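Local coordinates for putative outer membrane protein (LpxR) (Salmonella typhimurium, PDB 3FID), which removes acyl chains from the lipid A part of lipopolysaccharide, acting as a deacylase in the bacterial outer membrane, at residues G182-L187 / K218-V223; E254-A259 / S269-K274. All coordinates share one frame; numbering follows the deposited sequence.

Interaction 1 of 2, residues G182-L187 / K218-V223; sequences GATVAL and KVFAGV. With CXE (pentaethylene glycol monodecyl ether), chain M; CXE (pentaethylene glycol monodecyl ether), chain K; CXE (pentaethylene glycol monodecyl ether), chain L.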
ATOM      1  N   GLY A 182     -13.834   4.237  -5.530  1.00 13.05           N
ATOM      2  CA  GLY A 182     -13.083   5.450  -5.327  1.00 12.09           C
ATOM      3  C   GLY A 182     -12.818   6.164  -6.613  1.00 12.16           C
ATOM      4  O   GLY A 182     -13.371   5.833  -7.670  1.00 13.32           O
ATOM      5  N   ALA A 183     -12.003   7.188  -6.519  1.00 11.80           N
ATOM      6  CA  ALA A 183     -11.590   7.882  -7.728  1.00 12.35           C
ATOM      7  C   ALA A 183     -10.254   8.566  -7.486  1.00 11.79           C
ATOM      8  O   ALA A 183      -9.930   8.904  -6.358  1.00 11.51           O
ATOM      9  CB  ALA A 183     -12.671   8.896  -8.170  1.00 12.53           C
ATOM     10  N   THR A 184      -9.497   8.776  -8.564  1.00 12.10           N
ATOM     11  CA  THR A 184      -8.249   9.501  -8.515  1.00 11.28           C
ATOM     12  C   THR A 184      -8.387  10.595  -9.566  1.00 11.69           C
ATOM     13  O   THR A 184      -9.054  10.378 -10.567  1.00 10.52           O
ATOM     14  CB  THR A 184      -7.056   8.547  -8.873  1.00 11.28           C
ATOM     15  OG1 THR A 184      -7.034   7.428  -7.966  1.00 12.23           O
ATOM     16  CG2 THR A 184      -5.692   9.264  -8.802  1.00 13.08           C
ATOM     17  N   VAL A 185      -7.820  11.771  -9.304  1.00 10.62           N
ATOM     18  CA  VAL A 185      -7.594  12.759 -10.366  1.00 11.81           C
ATOM     19  C   VAL A 185      -6.091  12.897 -10.552  1.00 11.74           C
ATOM     20  O   VAL A 185      -5.319  12.775  -9.589  1.00 11.05           O
ATOM     21  CB  VAL A 185      -8.253  14.133 -10.055  1.00 11.54           C
ATOM     22  CG1 VAL A 185      -9.770  14.007 -10.234  1.00 11.98           C
ATOM     23  CG2 VAL A 185      -7.901  14.634  -8.635  1.00 13.25           C
ATOM     24  N   ALA A 186      -5.662  13.093 -11.788  1.00 11.83           N
ATOM     25  CA  ALA A 186      -4.240  13.190 -12.080  1.00 11.86           C
ATOM     26  C   ALA A 186      -3.984  14.170 -13.203  1.00 12.60           C
ATOM     27  O   ALA A 186      -4.824  14.357 -14.096  1.00 13.51           O
ATOM     28  CB  ALA A 186      -3.657  11.817 -12.442  1.00 11.95           C
ATOM     29  N   LEU A 187      -2.823  14.794 -13.144  1.00 12.78           N
ATOM     30  CA  LEU A 187      -2.293  15.516 -14.282  1.00 14.96           C
ATOM     31  C   LEU A 187      -0.859  15.088 -14.522  1.00 14.89           C
ATOM     32  O   LEU A 187      -0.126  14.773 -13.570  1.00 14.78           O
ATOM     33  CB  LEU A 187      -2.392  17.017 -14.035  1.00 15.19           C
ATOM     34  CG  LEU A 187      -1.437  17.746 -13.126  1.00 19.41           C
ATOM     35  CD1 LEU A 187      -0.228  18.230 -13.961  1.00 20.86           C
ATOM     36  CD2 LEU A 187      -2.194  18.945 -12.530  1.00 24.07           C
ATOM     37  N   LYS A 218       3.928  13.194 -13.105  1.00 12.85           N
ATOM     38  CA  LYS A 218       2.540  12.910 -12.754  1.00 12.18           C
ATOM     39  C   LYS A 218       2.303  13.447 -11.355  1.00 12.58           C
ATOM     40  O   LYS A 218       3.184  13.322 -10.503  1.00 11.67           O
ATOM     41  CB  LYS A 218       2.290  11.391 -12.801  1.00 11.99           C
ATOM     42  CG  LYS A 218       0.882  10.954 -12.322  1.00 12.31           C
ATOM     43  CD  LYS A 218       0.654   9.445 -12.462  1.00 11.46           C
ATOM     44  CE  LYS A 218      -0.713   9.061 -11.827  1.00 10.33           C
ATOM     45  NZ  LYS A 218      -0.897   7.570 -11.924  1.00 11.75           N
ATOM     46  N   VAL A 219       1.150  14.100 -11.136  1.00 12.01           N
ATOM     47  CA  VAL A 219       0.741  14.524  -9.807  1.00 12.80           C
ATOM     48  C   VAL A 219      -0.686  14.051  -9.631  1.00 12.24           C
ATOM     49  O   VAL A 219      -1.466  14.118 -10.569  1.00 12.41           O
ATOM     50  CB  VAL A 219       0.805  16.056  -9.620  1.00 13.15           C
ATOM     51  CG1 VAL A 219       0.472  16.412  -8.202  1.00 14.00           C
ATOM     52  CG2 VAL A 219       2.227  16.613  -9.983  1.00 14.21           C
ATOM     53  N   PHE A 220      -1.036  13.530  -8.457  1.00 12.40           N
ATOM     54  CA  PHE A 220      -2.340  12.895  -8.317  1.00 11.96           C
ATOM     55  C   PHE A 220      -2.866  13.005  -6.903  1.00 11.26           C
ATOM     56  O   PHE A 220      -2.098  13.210  -5.947  1.00 12.68           O
ATOM     57  CB  PHE A 220      -2.305  11.391  -8.721  1.00 12.28           C
ATOM     58  CG  PHE A 220      -1.483  10.564  -7.785  1.00 14.03           C
ATOM     59  CD1 PHE A 220      -0.102  10.452  -7.969  1.00 14.94           C
ATOM     60  CD2 PHE A 220      -2.069   9.967  -6.672  1.00 16.94           C
ATOM     61  CE1 PHE A 220       0.690   9.727  -7.058  1.00 16.90           C
ATOM     62  CE2 PHE A 220      -1.291   9.243  -5.761  1.00 16.49           C
ATOM     63  CZ  PHE A 220       0.099   9.138  -5.955  1.00 16.00           C
ATOM     64  N   ALA A 221      -4.177  12.873  -6.794  1.00 10.72           N
ATOM     65  CA  ALA A 221      -4.875  12.849  -5.512  1.00 10.93           C
ATOM     66  C   ALA A 221      -6.084  11.930  -5.681  1.00 10.68           C
ATOM     67  O   ALA A 221      -6.777  12.002  -6.703  1.00 11.32           O
ATOM     68  CB  ALA A 221      -5.294  14.273  -5.134  1.00 10.76           C
ATOM     69  N   GLY A 222      -6.320  11.035  -4.713  1.00 10.89           N
ATOM     70  CA  GLY A 222      -7.448  10.089  -4.795  1.00 11.24           C
ATOM     71  C   GLY A 222      -7.914   9.617  -3.431  1.00 10.84           C
ATOM     72  O   GLY A 222      -7.204   9.763  -2.443  1.00 11.90           O
ATOM     73  N   VAL A 223      -9.106   9.041  -3.393  1.00 11.36           N
ATOM     74  CA  VAL A 223      -9.674   8.427  -2.183  1.00 10.78           C
ATOM     75  C   VAL A 223     -10.453   7.208  -2.633  1.00 12.17           C
ATOM     76  O   VAL A 223     -11.098   7.219  -3.707  1.00 11.89           O
ATOM     77  CB  VAL A 223     -10.566   9.393  -1.354  1.00 11.09           C
ATOM     78  CG1 VAL A 223     -11.718  10.035  -2.204  1.00 12.28           C
ATOM     79  CG2 VAL A 223     -11.109   8.704  -0.104  1.00 10.35           C
TER
HETATM   80  C1  CXE M 307     -17.215  -4.080 -21.902  1.00 53.42           C
HETATM   81  C2  CXE M 307     -17.772  -4.061 -20.492  1.00 53.37           C
HETATM   82  C3  CXE M 307     -17.730  -2.656 -19.889  1.00 53.71           C
HETATM   83  C4  CXE M 307     -17.362  -2.674 -18.405  1.00 53.56           C
HETATM   84  C5  CXE M 307     -17.822  -1.407 -17.685  1.00 53.49           C
HETATM   85  C6  CXE M 307     -17.070  -1.246 -16.367  1.00 54.08           C
HETATM   86  C7  CXE M 307     -17.197   0.147 -15.746  1.00 54.19           C
HETATM   87  C8  CXE M 307     -16.783   0.105 -14.273  1.00 53.82           C
HETATM   88  C9  CXE M 307     -16.407   1.467 -13.684  1.00 52.60           C
HETATM   89  C10 CXE M 307     -17.030   1.654 -12.304  1.00 51.40           C
HETATM   90  O11 CXE M 307     -16.568   2.866 -11.712  1.00 51.05           O
HETATM   91  C12 CXE M 307     -17.571   3.535 -10.928  1.00 51.50           C
HETATM   92  C13 CXE M 307     -17.143   3.694  -9.458  1.00 50.36           C
HETATM   93  O14 CXE M 307     -17.528   4.970  -8.933  1.00 49.90           O
HETATM   94  C15 CXE M 307     -17.019   5.227  -7.620  1.00 49.32           C
HETATM   95  C16 CXE M 307     -16.733   6.717  -7.401  1.00 48.12           C
HETATM   96  O17 CXE M 307     -17.029   7.063  -6.040  1.00 47.05           O
HETATM   97  C18 CXE M 307     -16.067   7.907  -5.391  1.00 45.15           C
HETATM   98  C19 CXE M 307     -16.458   8.128  -3.924  1.00 43.32           C
HETATM   99  O20 CXE M 307     -15.435   7.658  -3.033  1.00 41.61           O
HETATM  100  C21 CXE M 307     -15.798   7.677  -1.648  1.00 38.89           C
HETATM  101  C22 CXE M 307     -14.864   8.652  -0.941  1.00 37.41           C
HETATM  102  O23 CXE M 307     -15.053   8.663   0.471  1.00 37.27           O
HETATM  103  C24 CXE M 307     -14.713   9.927   1.037  1.00 38.03           C
HETATM  104  C25 CXE M 307     -15.888  10.424   1.852  1.00 39.69           C
HETATM  105  O26 CXE M 307     -15.646  11.757   2.264  1.00 41.60           O
HETATM  106  C1  CXE K 305      -4.455  17.037  -9.967  1.00 32.21           C
HETATM  107  C2  CXE K 305      -3.962  16.324  -8.724  1.00 30.33           C
HETATM  108  C3  CXE K 305      -3.984  17.227  -7.490  1.00 31.78           C
HETATM  109  C4  CXE K 305      -2.683  18.017  -7.335  1.00 30.54           C
HETATM  110  C5  CXE K 305      -2.600  18.844  -6.059  1.00 31.30           C
HETATM  111  C6  CXE K 305      -1.177  18.792  -5.500  1.00 31.76           C
HETATM  112  C7  CXE K 305      -0.712  20.076  -4.809  1.00 33.01           C
HETATM  113  C8  CXE K 305       0.685  19.876  -4.228  1.00 32.33           C
HETATM  114  C9  CXE K 305       1.153  21.034  -3.358  1.00 33.10           C
HETATM  115  C10 CXE K 305       2.586  20.801  -2.886  1.00 35.57           C
HETATM  116  O11 CXE K 305       3.114  21.976  -2.269  1.00 39.29           O
HETATM  117  C12 CXE K 305       4.351  21.724  -1.598  1.00 42.41           C
HETATM  118  C13 CXE K 305       4.629  22.806  -0.554  1.00 45.49           C
HETATM  119  O14 CXE K 305       5.834  22.508   0.165  1.00 48.05           O
HETATM  120  C15 CXE K 305       5.768  22.833   1.556  1.00 49.44           C
HETATM  121  C16 CXE K 305       5.017  21.736   2.315  1.00 50.45           C
HETATM  122  O17 CXE K 305       5.160  21.903   3.728  1.00 51.40           O
HETATM  123  C18 CXE K 305       3.917  22.169   4.380  1.00 51.13           C
HETATM  124  C19 CXE K 305       4.172  22.718   5.777  1.00 51.37           C
HETATM  125  O20 CXE K 305       5.579  22.839   5.978  1.00 51.42           O
HETATM  126  C1  CXE L 306     -13.484  12.847  -6.132  1.00 29.58           C
HETATM  127  C2  CXE L 306     -12.093  13.096  -6.689  1.00 29.08           C
HETATM  128  C3  CXE L 306     -11.039  12.499  -5.770  1.00 25.29           C
HETATM  129  C4  CXE L 306     -10.180  13.546  -5.077  1.00 26.28           C
HETATM  130  C5  CXE L 306     -10.089  13.238  -3.582  1.00 24.55           C
HETATM  131  C6  CXE L 306      -8.651  13.297  -3.068  1.00 23.61           C
HETATM  132  C7  CXE L 306      -8.625  13.725  -1.617  1.00 24.37           C
HETATM  133  C8  CXE L 306      -7.218  13.781  -1.074  1.00 23.21           C
HETATM  134  C9  CXE L 306      -7.085  14.931  -0.094  1.00 27.51           C
HETATM  135  C10 CXE L 306      -6.747  14.471   1.324  1.00 30.00           C
HETATM  136  O11 CXE L 306      -7.313  15.403   2.242  1.00 32.32           O
HETATM  137  C12 CXE L 306      -7.148  15.073   3.624  1.00 33.88           C
HETATM  138  C13 CXE L 306      -8.145  14.021   4.102  1.00 35.74           C
HETATM  139  O14 CXE L 306      -9.443  14.598   4.265  1.00 38.42           O
HETATM  140  C15 CXE L 306     -10.356  13.728   4.942  1.00 36.08           C
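Val185 and Ala221 face each other at the middle of two antiparallel strands, 182-187 and 218-223. They are joined by two hydrogen bonds: Val185 N reaches Ala221 O at 2.8 Å, and Ala221 N returns to Val185 O. The same two-way pair of hydrogen bonds links Ala183 with Val223 and Leu187 with Val219. All six N-H groups and all six carbonyls of these three pairs are therefore used. The other residues hydrogen-bond through their backbones to the next strand on each side. Gly182, Thr184 and Ala186 bond to strand 160-173, through Glu167, Tyr165 and Gly163. Phe220 bonds to Gly258 of strand 251-263 and Lys218 to Thr260. CA-H groups add weaker contacts, such as Phe220 CA to Val185 O at 3.2 Å.

One face carries Thr184, Ala186 and Phe220. Here Thr184 CG2 packs on Phe220 CB at 4.0 Å, and it meets the ring obliquely. Gly222 lies opposite Thr184, and the two CA atoms come within 3.9 Å. Lys218 runs nearly straight, its CG anti to the backbone N (chi1 175°), and its CE passes Ala186 CB at 4.1 Å. The ammonium hydrogen-bonds to Asn197 OD1 and Phe193 O and makes a cation-pi contact with Phe193, all outside the two segments.

The other face, with Ala183, Val185, Leu187, Val219, Ala221 and Val223, is apolar and meets detergent. Val219 CG1 touches C4 of one pentaethylene glycol monodecyl ether (chain K) at 3.6 Å. Val223 CG1 lies 3.7 Å from C22 of another (chain M). A third (chain L) passes over Gly222. A mixed face with Thr184 on one side and an apolar, detergent-coated face on the other are characteristic of an outer-membrane beta-barrel wall.

Interaction 2 of 2, residues E254-A259 / S269-K274; sequences EYRVGA and SLSLNK. With CXE (pentaethylene glycol monodecyl ether), chain L; CXE (pentaethylene glycol monodecyl ether), chain J.
This is the pairing of two antiparallel strands in a beta hairpin, 251-263 with 266-275, within the outer-membrane barrel of the LpxR family. Segments 254-259 and 269-274 are joined by three doubly hydrogen-bonded pairs: Tyr255 with Lys274, Val257 with Leu272, and Ala259 with Leu270. Leu272 N meets Val257 O at 2.7 Å. Gly258 fits close to Ser271 between two of these pairs.

The face with Tyr255, Val257 and Leu270 meets detergent. C13 of a pentaethylene glycol monodecyl ether (chain L) lies over one face of the Tyr255 ring, toward its rim. Lys274 runs alongside this ring, and its CE approaches Tyr255 CD2 at 4.0 Å. Its ammonium forms a salt bridge with Asp284, and Tyr23 of helix 16-23 touches Tyr255, Val257 and Lys274.

The face with Arg256, Ser271 and Asn273 is polar. Glu254 OE2 lies in the guanidinium plane of Arg256 and takes a straight bond from NE at 2.6 Å, with a weaker one from NH1. Glu254 OE1 forms a salt bridge with Arg226, so the carboxylate that helps fix the rotation of the Arg256 guanidinium is itself held. Asn273 OD1 lies over one face of that guanidinium, toward its rim, without a hydrogen bond; the two planes are 38° apart. The amide reaches there with Asn273 CG beside the backbone N (chi1 -49°). Asn289 OD1 of strand 285-295 bonds both Arg256 NH2 and Asn273 ND2. A water bridges Arg256 NH2 and Ser271 OG. Ser271 OG in turn donates to Asn273 OD1 at 2.6 Å, in the carbonyl plane and on a lone pair.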
ATOM      1  N   GLU A 254      -9.218   5.279   2.243  1.00 10.92           N
ATOM      2  CA  GLU A 254      -7.784   5.488   2.001  1.00 10.29           C
ATOM      3  C   GLU A 254      -7.551   6.686   1.072  1.00 10.29           C
ATOM      4  O   GLU A 254      -8.101   6.739  -0.047  1.00 10.45           O
ATOM      5  CB  GLU A 254      -7.134   4.239   1.400  1.00 10.43           C
ATOM      6  CG  GLU A 254      -5.598   4.415   1.130  1.00  8.37           C
ATOM      7  CD  GLU A 254      -4.938   3.142   0.677  1.00 11.42           C
ATOM      8  OE1 GLU A 254      -5.183   2.109   1.310  1.00 10.62           O
ATOM      9  OE2 GLU A 254      -4.137   3.178  -0.285  1.00 11.61           O
ATOM     10  N   TYR A 255      -6.747   7.634   1.539  1.00  9.47           N
ATOM     11  CA  TYR A 255      -6.408   8.839   0.778  1.00 10.05           C
ATOM     12  C   TYR A 255      -4.969   8.746   0.310  1.00 10.11           C
ATOM     13  O   TYR A 255      -4.102   8.293   1.060  1.00  9.98           O
ATOM     14  CB  TYR A 255      -6.536  10.067   1.683  1.00 10.61           C
ATOM     15  CG  TYR A 255      -7.950  10.342   2.088  1.00 11.66           C
ATOM     16  CD1 TYR A 255      -8.708  11.278   1.385  1.00 13.31           C
ATOM     17  CD2 TYR A 255      -8.546   9.677   3.182  1.00 12.70           C
ATOM     18  CE1 TYR A 255     -10.008  11.564   1.743  1.00 14.44           C
ATOM     19  CE2 TYR A 255      -9.864   9.958   3.552  1.00 14.64           C
ATOM     20  CZ  TYR A 255     -10.587  10.893   2.813  1.00 15.09           C
ATOM     21  OH  TYR A 255     -11.905  11.197   3.114  1.00 16.65           O
ATOM     22  N   ARG A 256      -4.695   9.182  -0.921  1.00 10.95           N
ATOM     23  CA  ARG A 256      -3.334   9.134  -1.464  1.00 12.18           C
ATOM     24  C   ARG A 256      -3.125  10.416  -2.260  1.00 12.20           C
ATOM     25  O   ARG A 256      -3.952  10.754  -3.112  1.00 10.88           O
ATOM     26  CB  ARG A 256      -3.111   7.935  -2.415  1.00 12.22           C
ATOM     27  CG  ARG A 256      -3.423   6.561  -1.838  1.00 14.06           C
ATOM     28  CD  ARG A 256      -2.805   5.420  -2.692  1.00 15.38           C
ATOM     29  NE  ARG A 256      -2.414   4.379  -1.734  1.00 28.58           N
ATOM     30  CZ  ARG A 256      -1.176   3.993  -1.393  1.00 28.00           C
ATOM     31  NH1 ARG A 256      -1.063   3.057  -0.476  1.00 30.24           N
ATOM     32  NH2 ARG A 256      -0.061   4.481  -1.966  1.00 30.28           N
ATOM     33  N   VAL A 257      -2.050  11.128  -1.948  1.00 10.93           N
ATOM     34  CA  VAL A 257      -1.663  12.308  -2.672  1.00 10.85           C
ATOM     35  C   VAL A 257      -0.189  12.133  -3.000  1.00 11.09           C
ATOM     36  O   VAL A 257       0.635  11.840  -2.101  1.00 10.18           O
ATOM     37  CB  VAL A 257      -1.878  13.576  -1.777  1.00 11.11           C
ATOM     38  CG1 VAL A 257      -1.224  14.807  -2.408  1.00 12.04           C
ATOM     39  CG2 VAL A 257      -3.387  13.771  -1.446  1.00 12.21           C
ATOM     40  N   GLY A 258       0.185  12.317  -4.265  1.00 10.80           N
ATOM     41  CA  GLY A 258       1.579  12.100  -4.600  1.00 11.03           C
ATOM     42  C   GLY A 258       2.015  12.556  -5.965  1.00 11.87           C
ATOM     43  O   GLY A 258       1.256  13.205  -6.683  1.00 12.31           O
ATOM     44  N   ALA A 259       3.248  12.203  -6.315  1.00 12.12           N
ATOM     45  CA  ALA A 259       3.859  12.635  -7.586  1.00 12.45           C
ATOM     46  C   ALA A 259       4.980  11.686  -8.008  1.00 13.07           C
ATOM     47  O   ALA A 259       5.596  10.992  -7.167  1.00 12.19           O
ATOM     48  CB  ALA A 259       4.430  14.061  -7.459  1.00 11.96           C
ATOM     49  N   SER A 269       9.255   8.603  -7.046  1.00 13.60           N
ATOM     50  CA  SER A 269       7.870   8.832  -6.640  1.00 13.12           C
ATOM     51  C   SER A 269       7.742   9.002  -5.133  1.00 12.75           C
ATOM     52  O   SER A 269       8.467   8.374  -4.389  1.00 11.17           O
ATOM     53  CB  SER A 269       7.000   7.659  -7.053  1.00 13.06           C
ATOM     54  OG  SER A 269       6.984   7.497  -8.447  1.00 14.57           O
ATOM     55  N   LEU A 270       6.789   9.837  -4.706  1.00 13.31           N
ATOM     56  CA  LEU A 270       6.434   9.952  -3.299  1.00 12.98           C
ATOM     57  C   LEU A 270       4.909   9.946  -3.204  1.00 13.22           C
ATOM     58  O   LEU A 270       4.243  10.602  -4.002  1.00 13.13           O
ATOM     59  CB  LEU A 270       7.048  11.253  -2.730  1.00 13.59           C
ATOM     60  CG  LEU A 270       6.913  11.847  -1.315  1.00 16.66           C
ATOM     61  CD1 LEU A 270       5.862  12.912  -1.243  1.00 21.83           C
ATOM     62  CD2 LEU A 270       6.753  10.807  -0.219  1.00 18.15           C
ATOM     63  N   SER A 271       4.363   9.167  -2.269  1.00 11.28           N
ATOM     64  CA  SER A 271       2.922   9.163  -2.017  1.00 11.85           C
ATOM     65  C   SER A 271       2.684   9.413  -0.520  1.00 10.63           C
ATOM     66  O   SER A 271       3.342   8.800   0.326  1.00  9.98           O
ATOM     67  CB  SER A 271       2.297   7.826  -2.478  1.00 12.75           C
ATOM     68  OG  SER A 271       0.866   7.895  -2.408  1.00 16.76           O
ATOM     69  N   LEU A 272       1.826  10.384  -0.221  1.00  9.76           N
ATOM     70  CA  LEU A 272       1.426  10.739   1.140  1.00  9.50           C
ATOM     71  C   LEU A 272       0.063  10.144   1.405  1.00  8.68           C
ATOM     72  O   LEU A 272      -0.930  10.538   0.758  1.00  7.19           O
ATOM     73  CB  LEU A 272       1.339  12.272   1.260  1.00 10.52           C
ATOM     74  CG  LEU A 272       2.587  13.104   0.863  1.00 11.63           C
ATOM     75  CD1 LEU A 272       2.322  14.641   1.028  1.00 16.67           C
ATOM     76  CD2 LEU A 272       3.793  12.748   1.640  1.00 14.72           C
ATOM     77  N   ASN A 273      -0.014   9.230   2.372  1.00  9.23           N
ATOM     78  CA  ASN A 273      -1.177   8.372   2.491  1.00  9.43           C
ATOM     79  C   ASN A 273      -1.844   8.446   3.841  1.00  9.45           C
ATOM     80  O   ASN A 273      -1.172   8.669   4.820  1.00  8.73           O
ATOM     81  CB  ASN A 273      -0.779   6.927   2.178  1.00  9.21           C
ATOM     82  CG  ASN A 273       0.024   6.827   0.896  1.00 12.43           C
ATOM     83  OD1 ASN A 273      -0.362   7.388  -0.128  1.00 11.06           O
ATOM     84  ND2 ASN A 273       1.160   6.121   0.956  1.00 13.42           N
ATOM     85  N   LYS A 274      -3.172   8.289   3.868  1.00 10.07           N
ATOM     86  CA  LYS A 274      -3.890   8.155   5.136  1.00 10.60           C
ATOM     87  C   LYS A 274      -4.922   7.043   5.039  1.00  9.54           C
ATOM     88  O   LYS A 274      -5.688   6.967   4.075  1.00 10.00           O
ATOM     89  CB  LYS A 274      -4.588   9.456   5.552  1.00 10.83           C
ATOM     90  CG  LYS A 274      -5.188   9.378   6.992  1.00 12.80           C
ATOM     91  CD  LYS A 274      -5.976  10.607   7.369  1.00 12.31           C
ATOM     92  CE  LYS A 274      -7.463  10.413   7.006  1.00 16.13           C
ATOM     93  NZ  LYS A 274      -8.305  11.389   7.762  1.00 14.86           N
TER
HETATM   94  C1  CXE L 306     -13.484  12.847  -6.132  1.00 29.58           C
HETATM   95  C2  CXE L 306     -12.093  13.096  -6.689  1.00 29.08           C
HETATM   96  C3  CXE L 306     -11.039  12.499  -5.770  1.00 25.29           C
HETATM   97  C4  CXE L 306     -10.180  13.546  -5.077  1.00 26.28           C
HETATM   98  C5  CXE L 306     -10.089  13.238  -3.582  1.00 24.55           C
HETATM   99  C6  CXE L 306      -8.651  13.297  -3.068  1.00 23.61           C
HETATM  100  C7  CXE L 306      -8.625  13.725  -1.617  1.00 24.37           C
HETATM  101  C8  CXE L 306      -7.218  13.781  -1.074  1.00 23.21           C
HETATM  102  C9  CXE L 306      -7.085  14.931  -0.094  1.00 27.51           C
HETATM  103  C10 CXE L 306      -6.747  14.471   1.324  1.00 30.00           C
HETATM  104  O11 CXE L 306      -7.313  15.403   2.242  1.00 32.32           O
HETATM  105  C12 CXE L 306      -7.148  15.073   3.624  1.00 33.88           C
HETATM  106  C13 CXE L 306      -8.145  14.021   4.102  1.00 35.74           C
HETATM  107  O14 CXE L 306      -9.443  14.598   4.265  1.00 38.42           O
HETATM  108  C15 CXE L 306     -10.356  13.728   4.942  1.00 36.08           C
HETATM  109  C1  CXE J 304       1.854  15.945  -4.240  1.00 24.77           C
HETATM  110  C2  CXE J 304       3.162  15.662  -3.534  1.00 25.53           C
HETATM  111  C3  CXE J 304       3.631  16.926  -2.835  1.00 24.93           C
HETATM  112  C4  CXE J 304       4.828  16.642  -1.947  1.00 26.96           C
HETATM  113  C5  CXE J 304       5.352  17.931  -1.337  1.00 26.36           C
HETATM  114  C6  CXE J 304       6.486  17.629  -0.369  1.00 28.38           C
HETATM  115  C7  CXE J 304       7.344  18.856  -0.071  1.00 29.43           C
HETATM  116  C8  CXE J 304       8.686  18.408   0.485  1.00 30.10           C
HETATM  117  C9  CXE J 304       9.271  19.434   1.440  1.00 32.09           C
HETATM  118  C10 CXE J 304      10.635  18.972   1.928  1.00 33.21           C
HETATM  119  O11 CXE J 304      11.354  20.124   2.352  1.00 37.22           O
HETATM  120  C12 CXE J 304      12.687  19.829   2.777  1.00 36.03           C
HETATM  121  C13 CXE J 304      13.213  21.055   3.506  1.00 38.23           C
HETATM  122  O   HOH W   1       0.059   5.903  -4.522  1.00 25.64           O

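In the fold
Interactions 1 and 2 are neighbours in the same barrel wall, with centres about 9 Å apart. Strand 215-228 of interaction 1 pairs with strand 251-263 of interaction 2. Gly222 N lies 2.9 Å from Arg256 O, a probable hydrogen bond, and Val223 CG2 packs on Tyr255 CE1 at 3.6 Å. One pentaethylene glycol monodecyl ether (chain L) touches both. Interaction 1 is only partly buried, and its side-chain contacts across the strands are mainly apolar. Interaction 2 is buried and closer to the chain's centre. Its inner face carries a charged and amide network, while helix 16-23 shares its outer face with detergent. Interaction 2 is a hairpin; 30 residues separate the segments of interaction 1.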